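PDB 4WOY: mitochondrial dynamics protein MID49 from Mus musculus, which sits in the mitochondrial outer membrane, recruits the fission mediator dynamin-related protein 1 (Drp1) and regulates its GTPase activity, this chain being the large C-terminal, probably cytoplasmic, part. Local coordinates for residues H68-A73 with D189-A194; A92-C97 with E198-N203; L233-I238 with Q278-L283; G249-T254 with V300-N305; V256-G261 with C294-S299. The protein carries 1 engineered substitution. One frame throughout, in Å; residues are numbered along the deposited sequence.

Interaction 1 of 5, residues H68-A73 with D189-A194; sequences HVRLLA and DRLLLA
Leu72 and Leu191 meet methyl to methyl, CD1 of Leu72 lying 3.8 Å from CD1 of Leu191, and the two branched chains are set at a slant to one another rather than stacked. Leu191 points straight from its strand across the gap. Leu72 starts out along the gap instead and reaches its partner only through its end: with CG anti to the carbonyl carbon (chi1 -59°), one branch swings over to the other strand. The same CD1 of Leu191 also sits near the end of Arg70, 4.1 Å from NH2, approaching the guanidinium obliquely. Arg70 gets there by a chain bent at chi2 and again at chi3, and its charge is answered by a salt bridge from NH2 to Asp208 at the end of strand 205-208, so the guanidinium that Leu191 touches is also held by a charged partner. No hydrogen bond links the two segments, the nearest CA atoms, of Leu72 and Leu193, being 9.1 Å apart. Each strand pairs instead with strand 173-182, 69-74 running parallel to it and 191-193 antiparallel. Such side-chain contact between strands sharing a long neighbour belongs to the curved mixed sheet of the nucleotidyltransferase fold.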
# COMPACT_ATOMS: atom_id res chain seq x y z
N HIS A 68 -6.45 2.46 -2.32
CA HIS A 68 -5.84 2.63 -3.63
C HIS A 68 -5.73 1.29 -4.33
O HIS A 68 -5.69 0.24 -3.70
CB HIS A 68 -4.45 3.25 -3.53
CG HIS A 68 -4.45 4.69 -3.14
ND1 HIS A 68 -5.61 5.41 -2.98
CD2 HIS A 68 -3.44 5.55 -2.88
CE1 HIS A 68 -5.32 6.65 -2.63
NE2 HIS A 68 -4.01 6.76 -2.57
N VAL A 69 -5.69 1.35 -5.65
CA VAL A 69 -5.40 0.20 -6.46
C VAL A 69 -3.95 0.35 -6.93
O VAL A 69 -3.58 1.35 -7.56
CB VAL A 69 -6.37 0.10 -7.64
CG1 VAL A 69 -6.04 -1.12 -8.52
CG2 VAL A 69 -7.80 0.09 -7.11
N ARG A 70 -3.12 -0.63 -6.58
CA ARG A 70 -1.70 -0.56 -6.93
C ARG A 70 -1.49 -0.89 -8.41
O ARG A 70 -2.04 -1.87 -8.93
CB ARG A 70 -0.87 -1.48 -6.03
CG ARG A 70 -1.52 -1.70 -4.68
CD ARG A 70 -0.54 -1.84 -3.52
NE ARG A 70 0.56 -2.74 -3.81
CZ ARG A 70 1.68 -2.78 -3.09
NH1 ARG A 70 1.84 -1.98 -2.04
NH2 ARG A 70 2.65 -3.61 -3.43
N LEU A 71 -0.73 -0.04 -9.08
CA LEU A 71 -0.28 -0.30 -10.42
C LEU A 71 1.25 -0.40 -10.35
O LEU A 71 1.97 0.61 -10.25
CB LEU A 71 -0.75 0.79 -11.37
CG LEU A 71 -0.73 0.42 -12.85
CD1 LEU A 71 -1.49 -0.87 -13.03
CD2 LEU A 71 -1.34 1.53 -13.69
N LEU A 72 1.74 -1.65 -10.36
CA LEU A 72 3.15 -1.94 -10.18
C LEU A 72 3.86 -1.88 -11.52
O LEU A 72 3.42 -2.53 -12.47
CB LEU A 72 3.35 -3.32 -9.57
CG LEU A 72 2.75 -3.62 -8.21
CD1 LEU A 72 3.39 -4.87 -7.61
CD2 LEU A 72 2.88 -2.43 -7.28
N ALA A 73 4.92 -1.08 -11.60
CA ALA A 73 5.80 -1.02 -12.76
C ALA A 73 7.21 -1.48 -12.34
O ALA A 73 7.99 -0.69 -11.79
CB ALA A 73 5.83 0.40 -13.37
N ASP A 189 8.33 -11.74 -1.34
CA ASP A 189 7.88 -10.79 -2.34
C ASP A 189 7.82 -9.34 -1.88
O ASP A 189 7.11 -8.55 -2.47
CB ASP A 189 6.52 -11.24 -2.87
CG ASP A 189 6.63 -12.50 -3.72
OD1 ASP A 189 7.51 -12.55 -4.62
OD2 ASP A 189 5.86 -13.45 -3.47
N ARG A 190 8.55 -8.99 -0.83
CA ARG A 190 8.59 -7.59 -0.40
C ARG A 190 9.20 -6.71 -1.50
O ARG A 190 9.94 -7.20 -2.35
CB ARG A 190 9.38 -7.44 0.90
CG ARG A 190 10.86 -7.71 0.76
CD ARG A 190 11.54 -7.67 2.09
NE ARG A 190 11.00 -8.68 2.99
CZ ARG A 190 11.06 -8.60 4.31
NH1 ARG A 190 11.63 -7.54 4.87
NH2 ARG A 190 10.54 -9.56 5.06
N LEU A 191 8.87 -5.42 -1.52
CA LEU A 191 9.32 -4.54 -2.59
C LEU A 191 9.94 -3.27 -2.04
O LEU A 191 9.78 -2.95 -0.86
CB LEU A 191 8.16 -4.17 -3.54
CG LEU A 191 7.50 -5.36 -4.28
CD1 LEU A 191 6.22 -4.94 -5.01
CD2 LEU A 191 8.49 -6.04 -5.24
N LEU A 192 10.66 -2.57 -2.91
CA LEU A 192 11.02 -1.19 -2.66
C LEU A 192 10.26 -0.36 -3.66
O LEU A 192 10.24 -0.70 -4.86
CB LEU A 192 12.52 -0.97 -2.81
CG LEU A 192 13.40 -1.94 -2.03
CD1 LEU A 192 14.87 -1.68 -2.35
CD2 LEU A 192 13.10 -1.83 -0.57
N LEU A 193 9.64 0.73 -3.20
CA LEU A 193 8.90 1.60 -4.10
C LEU A 193 9.61 2.92 -4.29
O LEU A 193 10.18 3.47 -3.36
CB LEU A 193 7.50 1.89 -3.55
CG LEU A 193 6.64 0.86 -2.83
CD1 LEU A 193 5.64 1.57 -1.97
CD2 LEU A 193 5.91 0.01 -3.83
N ALA A 194 9.54 3.44 -5.50
CA ALA A 194 9.90 4.81 -5.74
C ALA A 194 8.74 5.69 -5.27
O ALA A 194 7.87 6.06 -6.06
CB ALA A 194 10.19 5.04 -7.22

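Interaction 2 of 5, residues A92-C97 with E198-N203; sequences AAEPRC and EGLASN. Engineered in segment 92-97: Ala93 (natural residue Arg).
Ala92 and Ala201 mark the closest approach of two irregular loops, their CA atoms 6.6 Å apart, with residues 94-97 making a type I beta turn closed by Cys97 N and Glu94 O. The side chains of both alanines point across the gap, and their methyl groups touch, CB of Ala92 at 3.9 Å from CB of Ala201. Leu200 adds a looser contact beside them, its CD2 4.5 Å from OE1 of Glu94; this leucine lies in a poorly ordered part of its loop. The Glu94 carboxylate is occupied within its own turn. Having CG anti to the backbone N (chi1 -180°) and a bend at the next bond, its chain curls round so that OE2 accepts the backbone N of Arg96 at 2.9 Å, a nearly straight bond (164°) made on the anti lone pair. The same oxygen lies in the plane of the Arg96 guanidinium, at its edge, in a long salt bridge to NE of 4.0 Å. Outside the pair, Leu204 packs on both Ala92 and Cys97. The junction is small and mainly apolar: a methyl pair and a more distant leucine, without a hydrogen bond between the loops, while the bonds that Glu94 makes to Arg96 stay within its own loop.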
# COMPACT_ATOMS: atom_id res chain seq x y z
N ALA A 92 21.04 8.94 6.27
CA ALA A 92 19.65 9.01 6.70
C ALA A 92 19.55 7.71 7.43
O ALA A 92 19.92 6.69 6.87
CB ALA A 92 18.67 9.10 5.54
N ALA A 93 19.08 7.68 8.65
CA ALA A 93 19.13 6.43 9.39
C ALA A 93 17.71 5.97 9.51
O ALA A 93 17.15 5.93 10.58
CB ALA A 93 19.79 6.61 10.75
N GLU A 94 17.12 5.71 8.35
CA GLU A 94 15.70 5.58 8.21
C GLU A 94 15.33 4.14 7.94
O GLU A 94 15.52 3.64 6.83
CB GLU A 94 15.20 6.49 7.06
CG GLU A 94 13.71 6.43 6.84
CD GLU A 94 12.91 6.53 8.13
OE1 GLU A 94 12.81 7.65 8.70
OE2 GLU A 94 12.39 5.49 8.59
N PRO A 95 14.80 3.45 8.97
CA PRO A 95 14.41 2.05 8.79
C PRO A 95 13.28 1.85 7.75
O PRO A 95 13.19 0.78 7.17
CB PRO A 95 13.98 1.62 10.20
CG PRO A 95 13.64 2.91 10.89
CD PRO A 95 14.56 3.93 10.34
N ARG A 96 12.47 2.87 7.47
CA ARG A 96 11.40 2.73 6.46
C ARG A 96 11.93 2.68 5.04
O ARG A 96 11.17 2.35 4.12
CB ARG A 96 10.41 3.90 6.55
CG ARG A 96 9.56 3.93 7.81
CD ARG A 96 8.78 5.24 7.86
NE ARG A 96 8.45 5.64 9.22
CZ ARG A 96 7.23 5.62 9.76
NH1 ARG A 96 6.19 5.19 9.04
NH2 ARG A 96 7.04 6.01 11.01
N CYS A 97 13.21 2.99 4.84
CA CYS A 97 13.76 3.14 3.48
C CYS A 97 14.92 2.22 3.15
O CYS A 97 15.47 1.54 4.00
CB CYS A 97 14.22 4.58 3.22
SG CYS A 97 12.95 5.83 3.41
N GLU A 198 9.29 13.74 0.17
CA GLU A 198 10.15 14.59 -0.65
C GLU A 198 11.00 15.49 0.21
O GLU A 198 11.82 16.28 -0.28
CB GLU A 198 9.30 15.42 -1.64
CG GLU A 198 8.84 14.62 -2.85
CD GLU A 198 7.88 15.38 -3.73
OE1 GLU A 198 6.80 15.78 -3.24
OE2 GLU A 198 8.19 15.58 -4.92
N GLY A 199 10.80 15.36 1.51
CA GLY A 199 11.74 15.88 2.48
C GLY A 199 12.70 14.73 2.73
O GLY A 199 12.45 13.61 2.26
N LEU A 200 13.78 15.00 3.45
CA LEU A 200 14.80 14.00 3.84
C LEU A 200 15.43 13.26 2.63
O LEU A 200 15.96 13.90 1.73
CB LEU A 200 14.22 13.00 4.85
CG LEU A 200 15.21 12.22 5.74
CD1 LEU A 200 16.16 13.17 6.47
CD2 LEU A 200 14.50 11.28 6.72
N ALA A 201 15.36 11.93 2.62
CA ALA A 201 16.06 11.12 1.61
C ALA A 201 15.21 10.59 0.44
O ALA A 201 14.81 9.43 0.42
CB ALA A 201 16.70 9.96 2.29
N SER A 202 15.02 11.44 -0.56
CA SER A 202 14.18 11.13 -1.71
C SER A 202 14.96 10.34 -2.73
O SER A 202 14.39 9.75 -3.65
CB SER A 202 13.59 12.40 -2.34
OG SER A 202 12.32 12.73 -1.80
N ASN A 203 16.27 10.30 -2.56
CA ASN A 203 17.05 9.34 -3.32
C ASN A 203 16.73 7.90 -2.84
O ASN A 203 16.74 6.97 -3.63
CB ASN A 203 18.54 9.64 -3.19
CG ASN A 203 18.91 10.99 -3.81
OD1 ASN A 203 18.36 11.40 -4.83
ND2 ASN A 203 19.83 11.71 -3.15

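Interaction 3 of 5, residues L233-I238 with Q278-L283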
# COMPACT_ATOMS: atom_id res chain seq x y z
N LEU A 233 -10.36 -5.66 7.19
CA LEU A 233 -11.27 -4.83 6.39
C LEU A 233 -12.26 -4.06 7.25
O LEU A 233 -12.55 -2.90 6.98
CB LEU A 233 -12.01 -5.68 5.37
CG LEU A 233 -11.11 -5.97 4.17
CD1 LEU A 233 -11.68 -7.08 3.28
CD2 LEU A 233 -10.89 -4.69 3.37
N LEU A 234 -12.76 -4.71 8.31
CA LEU A 234 -13.59 -4.05 9.31
C LEU A 234 -12.90 -2.86 9.97
O LEU A 234 -13.46 -1.76 10.05
CB LEU A 234 -13.99 -5.03 10.41
CG LEU A 234 -15.29 -5.74 10.15
CD1 LEU A 234 -15.44 -6.81 11.19
CD2 LEU A 234 -16.43 -4.73 10.20
N LEU A 235 -11.69 -3.11 10.46
CA LEU A 235 -10.97 -2.08 11.18
C LEU A 235 -10.76 -0.90 10.28
O LEU A 235 -10.88 0.24 10.72
CB LEU A 235 -9.63 -2.59 11.70
CG LEU A 235 -9.73 -3.64 12.79
CD1 LEU A 235 -8.39 -4.36 12.97
CD2 LEU A 235 -10.20 -2.99 14.07
N CYS A 236 -10.46 -1.18 9.02
CA CYS A 236 -10.23 -0.11 8.06
C CYS A 236 -11.48 0.72 7.87
O CYS A 236 -11.42 1.96 7.87
CB CYS A 236 -9.79 -0.68 6.71
SG CYS A 236 -8.05 -1.12 6.57
N GLY A 237 -12.62 0.05 7.69
CA GLY A 237 -13.87 0.73 7.42
C GLY A 237 -14.31 1.65 8.55
O GLY A 237 -14.83 2.74 8.33
N ILE A 238 -14.06 1.21 9.77
CA ILE A 238 -14.40 1.99 10.94
C ILE A 238 -13.51 3.20 11.11
O ILE A 238 -13.98 4.29 11.42
CB ILE A 238 -14.34 1.12 12.19
CG1 ILE A 238 -15.60 0.26 12.20
CG2 ILE A 238 -14.30 1.95 13.43
CD1 ILE A 238 -15.73 -0.56 13.38
N GLN A 278 -10.51 -6.96 20.98
CA GLN A 278 -9.10 -7.19 21.28
C GLN A 278 -8.17 -6.30 20.45
O GLN A 278 -7.14 -5.86 20.96
CB GLN A 278 -8.74 -8.65 21.04
CG GLN A 278 -7.55 -9.08 21.84
CD GLN A 278 -7.08 -10.45 21.46
OE1 GLN A 278 -7.82 -11.21 20.83
NE2 GLN A 278 -5.86 -10.80 21.86
N ALA A 279 -8.50 -6.08 19.17
CA ALA A 279 -7.75 -5.15 18.32
C ALA A 279 -7.81 -3.72 18.83
O ALA A 279 -6.79 -3.03 18.85
CB ALA A 279 -8.27 -5.20 16.90
N LEU A 280 -8.99 -3.26 19.23
CA LEU A 280 -9.10 -1.90 19.73
C LEU A 280 -8.26 -1.78 21.00
O LEU A 280 -7.65 -0.74 21.26
CB LEU A 280 -10.55 -1.52 20.03
CG LEU A 280 -11.57 -1.48 18.89
CD1 LEU A 280 -12.76 -0.66 19.34
CD2 LEU A 280 -11.00 -0.94 17.60
N GLU A 281 -8.28 -2.84 21.80
CA GLU A 281 -7.53 -2.88 23.03
C GLU A 281 -6.04 -2.75 22.77
O GLU A 281 -5.34 -2.00 23.46
CB GLU A 281 -7.78 -4.19 23.77
CG GLU A 281 -8.96 -4.13 24.71
CD GLU A 281 -9.30 -5.47 25.34
OE1 GLU A 281 -8.48 -6.42 25.23
OE2 GLU A 281 -10.39 -5.58 25.94
N PHE A 282 -5.58 -3.48 21.77
CA PHE A 282 -4.18 -3.48 21.42
C PHE A 282 -3.80 -2.10 20.90
O PHE A 282 -2.74 -1.56 21.25
CB PHE A 282 -3.89 -4.57 20.39
CG PHE A 282 -2.45 -4.63 19.99
CD1 PHE A 282 -1.53 -5.23 20.82
CD2 PHE A 282 -2.02 -4.06 18.80
CE1 PHE A 282 -0.20 -5.26 20.47
CE2 PHE A 282 -0.69 -4.10 18.45
CZ PHE A 282 0.22 -4.70 19.29
N LEU A 283 -4.68 -1.51 20.09
CA LEU A 283 -4.43 -0.19 19.53
C LEU A 283 -4.27 0.84 20.65
O LEU A 283 -3.28 1.59 20.68
CB LEU A 283 -5.55 0.21 18.58
CG LEU A 283 -5.35 -0.11 17.11
CD1 LEU A 283 -6.67 -0.07 16.35
CD2 LEU A 283 -4.41 0.89 16.51
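Leu235 and Ala279 stand opposite each other on two helical segments, their CA atoms, the nearest pair between the segments, 8.4 Å apart; each segment is regularly helical, as the bonds from Ile238 N to Leu234 O and from Leu283 N to Ala279 O attest. Leu235 reaches a little under halfway across. Its side chain heads directly for the second helix, and the two branches straddle the small Ala279: CD1 is 4.0 Å from the alanine CB and CD2 almost equally close at 4.1 Å. The CB of Ala279 thus fits against the fork of the leucine. CD2 has a further neighbour in Leu280, whose CD2 lies 4.2 Å away. Leu280 leaves its helix beside the gap rather than across it; with CG anti to the carbonyl carbon (chi1 -63°) its end is brought back, and the two leucines pass alongside each other pointing opposite ways. Everything that touches is apolar and buried, and no hydrogen bond joins the segments. Phe276, one turn before Leu280, packs on Leu235 and Ile238 and extends the same seam. Helix 250-261 takes a place against both partners, Val257 touching Leu235 and Val256 touching Ala279, while helix 2-14 packs on the first helix through Phe9, which meets Leu234 and Ile238.

Interaction 4 of 5, residues G249-T254 with V300-N305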
# COMPACT_ATOMS: atom_id res chain seq x y z
N GLY A 249 -4.36 3.74 9.09
CA GLY A 249 -4.67 3.23 7.77
C GLY A 249 -4.40 1.75 7.63
O GLY A 249 -4.11 1.07 8.60
N TRP A 250 -4.42 1.28 6.40
CA TRP A 250 -4.26 -0.14 6.12
C TRP A 250 -3.01 -0.74 6.78
O TRP A 250 -3.08 -1.78 7.42
CB TRP A 250 -4.19 -0.33 4.62
CG TRP A 250 -4.01 -1.74 4.25
CD1 TRP A 250 -2.84 -2.44 4.22
CD2 TRP A 250 -5.03 -2.63 3.79
NE1 TRP A 250 -3.07 -3.72 3.79
CE2 TRP A 250 -4.40 -3.86 3.52
CE3 TRP A 250 -6.40 -2.50 3.57
CZ2 TRP A 250 -5.11 -4.97 3.06
CZ3 TRP A 250 -7.10 -3.60 3.12
CH2 TRP A 250 -6.46 -4.83 2.87
N SER A 251 -1.87 -0.08 6.62
CA SER A 251 -0.61 -0.62 7.12
C SER A 251 -0.58 -0.68 8.65
O SER A 251 -0.03 -1.63 9.22
CB SER A 251 0.56 0.22 6.62
OG SER A 251 0.48 1.52 7.16
N HIS A 252 -1.15 0.32 9.30
CA HIS A 252 -1.23 0.35 10.76
C HIS A 252 -2.01 -0.82 11.31
O HIS A 252 -1.56 -1.51 12.25
CB HIS A 252 -1.91 1.62 11.24
CG HIS A 252 -1.19 2.86 10.85
ND1 HIS A 252 -1.37 3.47 9.62
CD2 HIS A 252 -0.29 3.62 11.52
CE1 HIS A 252 -0.60 4.54 9.55
NE2 HIS A 252 0.07 4.66 10.68
N LEU A 253 -3.21 -1.00 10.75
CA LEU A 253 -4.16 -1.97 11.27
C LEU A 253 -3.71 -3.39 10.88
O LEU A 253 -4.05 -4.36 11.56
CB LEU A 253 -5.58 -1.65 10.78
CG LEU A 253 -6.06 -0.24 11.17
CD1 LEU A 253 -7.19 0.26 10.28
CD2 LEU A 253 -6.48 -0.21 12.65
N THR A 254 -2.95 -3.49 9.81
CA THR A 254 -2.33 -4.76 9.44
C THR A 254 -1.48 -5.29 10.58
O THR A 254 -1.49 -6.49 10.91
CB THR A 254 -1.46 -4.60 8.19
OG1 THR A 254 -2.30 -4.32 7.06
CG2 THR A 254 -0.60 -5.87 7.93
N VAL A 300 10.66 -0.20 12.34
CA VAL A 300 9.80 0.93 11.97
C VAL A 300 8.58 0.99 12.90
O VAL A 300 7.83 0.03 13.10
CB VAL A 300 9.36 0.93 10.45
CG1 VAL A 300 10.55 0.83 9.54
CG2 VAL A 300 8.43 -0.14 10.14
N ASN A 301 8.42 2.17 13.48
CA ASN A 301 7.32 2.46 14.38
C ASN A 301 6.24 3.23 13.61
O ASN A 301 6.42 4.39 13.24
CB ASN A 301 7.84 3.25 15.58
CG ASN A 301 6.74 3.70 16.51
OD1 ASN A 301 5.59 3.26 16.39
ND2 ASN A 301 7.10 4.56 17.46
N LEU A 302 5.11 2.57 13.37
CA LEU A 302 4.08 3.18 12.53
C LEU A 302 3.40 4.36 13.21
O LEU A 302 2.64 5.09 12.58
CB LEU A 302 3.05 2.13 12.10
CG LEU A 302 3.56 1.19 11.00
CD1 LEU A 302 2.42 0.49 10.33
CD2 LEU A 302 4.39 1.93 9.96
N LEU A 303 3.68 4.55 14.50
CA LEU A 303 3.17 5.70 15.24
C LEU A 303 4.22 6.76 15.48
O LEU A 303 3.97 7.73 16.18
CB LEU A 303 2.60 5.28 16.59
CG LEU A 303 1.35 4.42 16.66
CD1 LEU A 303 1.00 4.27 18.11
CD2 LEU A 303 0.20 5.02 15.82
N GLY A 304 5.41 6.56 14.91
CA GLY A 304 6.56 7.41 15.17
C GLY A 304 6.39 8.86 14.77
O GLY A 304 6.87 9.77 15.46
N ASN A 305 5.73 9.08 13.64
CA ASN A 305 5.54 10.41 13.11
C ASN A 305 4.21 11.02 13.56
O ASN A 305 3.77 12.03 13.02
CB ASN A 305 5.62 10.39 11.58
CG ASN A 305 4.56 9.49 10.94
OD1 ASN A 305 4.01 8.59 11.60
ND2 ASN A 305 4.27 9.72 9.66
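His252 and Leu302 join the first turn of helix 250-261, with Gly249 at its N-cap, to the type I beta turn formed by Asn301-Gly304. The histidine meets the turn in two ways. Its NE2 lies 3.2 Å from the carbonyl O of Leu302, a weak hydrogen bond bent to 123°, and its CD2 rests 3.7 Å from CB of the same leucine. Leu302 in turn sends CD1 over one face of the imidazole, 4.2 Å above the plane and displaced toward the rim, the two side chains crossing at a slant. That methyl also rests against the helix backbone, 3.4 Å from the carbonyl O of Ser251, and lies 3.9 Å from OG of Ser251. CD1 thus sits in the corner between the imidazole face and the backbone at Ser251. Asn301 shapes the turn that offers it: OD1 accepts from Leu303 N at 3.0 Å, with the donor above the amide plane, and also from Leu292 N, while ND2 gives a bond to Ala290 O. An Asx turn laid over a type I beta turn, both begun by Asn301, sets the bend that brings Leu302 onto the helix start in the Mab-21 HhH/H2TH-like region.

Interaction 5 of 5, residues V256-G261 with C294-S299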
# COMPACT_ATOMS: atom_id res chain seq x y z
N VAL A 256 -1.78 -4.67 13.68
CA VAL A 256 -2.67 -5.10 14.75
C VAL A 256 -3.14 -6.50 14.50
O VAL A 256 -3.13 -7.32 15.40
CB VAL A 256 -3.90 -4.21 14.89
CG1 VAL A 256 -4.78 -4.76 16.00
CG2 VAL A 256 -3.49 -2.76 15.20
N VAL A 257 -3.59 -6.78 13.28
CA VAL A 257 -4.12 -8.10 12.95
C VAL A 257 -3.02 -9.17 12.86
O VAL A 257 -3.25 -10.32 13.21
CB VAL A 257 -4.95 -8.07 11.66
CG1 VAL A 257 -5.40 -9.51 11.26
CG2 VAL A 257 -6.15 -7.15 11.85
N LEU A 258 -1.83 -8.78 12.42
CA LEU A 258 -0.71 -9.73 12.46
C LEU A 258 -0.37 -10.11 13.90
O LEU A 258 -0.07 -11.25 14.18
CB LEU A 258 0.51 -9.16 11.74
CG LEU A 258 0.39 -9.25 10.21
CD1 LEU A 258 1.48 -8.49 9.49
CD2 LEU A 258 0.38 -10.72 9.76
N HIS A 259 -0.43 -9.15 14.81
CA HIS A 259 -0.13 -9.42 16.20
C HIS A 259 -1.12 -10.38 16.83
O HIS A 259 -0.73 -11.37 17.44
CB HIS A 259 -0.10 -8.11 16.99
CG HIS A 259 0.27 -8.28 18.43
ND1 HIS A 259 -0.67 -8.42 19.44
CD2 HIS A 259 1.48 -8.35 19.04
CE1 HIS A 259 -0.06 -8.56 20.60
NE2 HIS A 259 1.25 -8.51 20.39
N LEU A 260 -2.41 -10.10 16.68
CA LEU A 260 -3.44 -10.99 17.22
C LEU A 260 -3.49 -12.26 16.39
O LEU A 260 -3.53 -13.36 16.94
CB LEU A 260 -4.82 -10.33 17.20
CG LEU A 260 -5.02 -8.93 17.78
CD1 LEU A 260 -6.48 -8.55 17.80
CD2 LEU A 260 -4.44 -8.85 19.16
N GLY A 261 -3.43 -12.09 15.07
CA GLY A 261 -3.57 -13.19 14.13
C GLY A 261 -2.49 -14.25 14.25
O GLY A 261 -2.76 -15.43 14.00
N CYS A 294 6.31 -2.47 12.88
CA CYS A 294 5.93 -3.39 11.79
C CYS A 294 6.27 -4.81 12.13
O CYS A 294 7.37 -5.09 12.57
CB CYS A 294 6.61 -3.07 10.47
SG CYS A 294 5.78 -1.96 9.44
N HIS A 295 5.34 -5.72 11.86
CA HIS A 295 5.55 -7.13 12.15
C HIS A 295 6.79 -7.69 11.45
O HIS A 295 7.57 -8.43 12.04
CB HIS A 295 4.32 -7.93 11.74
CG HIS A 295 4.34 -9.34 12.24
ND1 HIS A 295 4.75 -10.41 11.46
CD2 HIS A 295 4.03 -9.87 13.45
CE1 HIS A 295 4.68 -11.52 12.17
NE2 HIS A 295 4.24 -11.22 13.38
N PHE A 296 6.99 -7.30 10.20
CA PHE A 296 8.09 -7.81 9.39
C PHE A 296 9.23 -6.81 9.29
O PHE A 296 10.16 -7.01 8.53
CB PHE A 296 7.60 -8.16 7.99
CG PHE A 296 6.69 -9.35 7.93
CD1 PHE A 296 7.20 -10.64 8.02
CD2 PHE A 296 5.31 -9.18 7.76
CE1 PHE A 296 6.38 -11.74 7.96
CE2 PHE A 296 4.48 -10.28 7.70
CZ PHE A 296 5.02 -11.57 7.80
N ASN A 297 9.13 -5.72 10.04
CA ASN A 297 10.22 -4.77 10.19
C ASN A 297 10.03 -3.95 11.46
O ASN A 297 9.65 -2.77 11.39
CB ASN A 297 10.30 -3.84 8.98
CG ASN A 297 11.53 -2.95 9.01
OD1 ASN A 297 12.41 -3.14 9.85
ND2 ASN A 297 11.60 -1.99 8.11
N PRO A 298 10.33 -4.56 12.61
CA PRO A 298 10.04 -4.01 13.95
C PRO A 298 10.72 -2.68 14.28
O PRO A 298 10.26 -1.97 15.18
CB PRO A 298 10.53 -5.12 14.88
CG PRO A 298 10.37 -6.37 14.06
CD PRO A 298 10.77 -5.96 12.68
N SER A 299 11.81 -2.36 13.60
CA SER A 299 12.46 -1.08 13.79
C SER A 299 11.58 0.06 13.27
O SER A 299 11.75 1.20 13.69
CB SER A 299 13.86 -1.06 13.18
OG SER A 299 13.85 -1.44 11.83
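Leu258, in the last turns of helix 250-261, packs against His295 and Phe296, the two central residues of a type I beta turn running from Cys294 to Asn297. The CB of Leu258 stands over the face of the His295 imidazole in a CH-pi contact, 4.2 Å from the ring centroid and 27° off its normal. Further out, CD1 of Leu258 touches CB of His295 at 3.7 Å and CE2 of Phe296 at 3.9 Å, reaching the phenyl ring obliquely. The leucine crosses both side chains at about a right angle. His295 and Phe296 also support one another: ND1 of His295 lies 3.7 Å above the phenyl plane over its centre, so the imidazole brings an edge to the phenyl face. Their different first torsions contribute to this, His295 having CG anti to the backbone N (chi1 -169°) and Phe296 anti to the carbonyl carbon (chi1 -69°). The backbone N of His295 is bound by OE1 of Gln255, a second tie to the helix. Helix 210-224 borders the contact, with Leu217 and Arg216 on Leu258 and Val212 on Phe296; helices 228-241 and 272-288 pack on Val257 and Val256 of the same helix.

In the fold
From the N terminus, interactions 1 and 2 open first, and they cross: segment 92-97 lies within the loop that 68-73 closes with 189-194, whereas its partner 198-203 comes after. Both belong to the mixed sheet and its loops. The chain then enters the helical part, where interaction 3 closes a loop of 39 residues around helix 250-261. Interactions 4 and 5 both start on that helix, so they cross interaction 3, and interaction 5 falls wholly within the span of interaction 4. Segments 294-299 and 300-305 also reach back to the loop before strand 97-102, where Pro95 and Arg96 touch Asn297, Ser299 and Val300, tying the helical part to the sheet-bearing part.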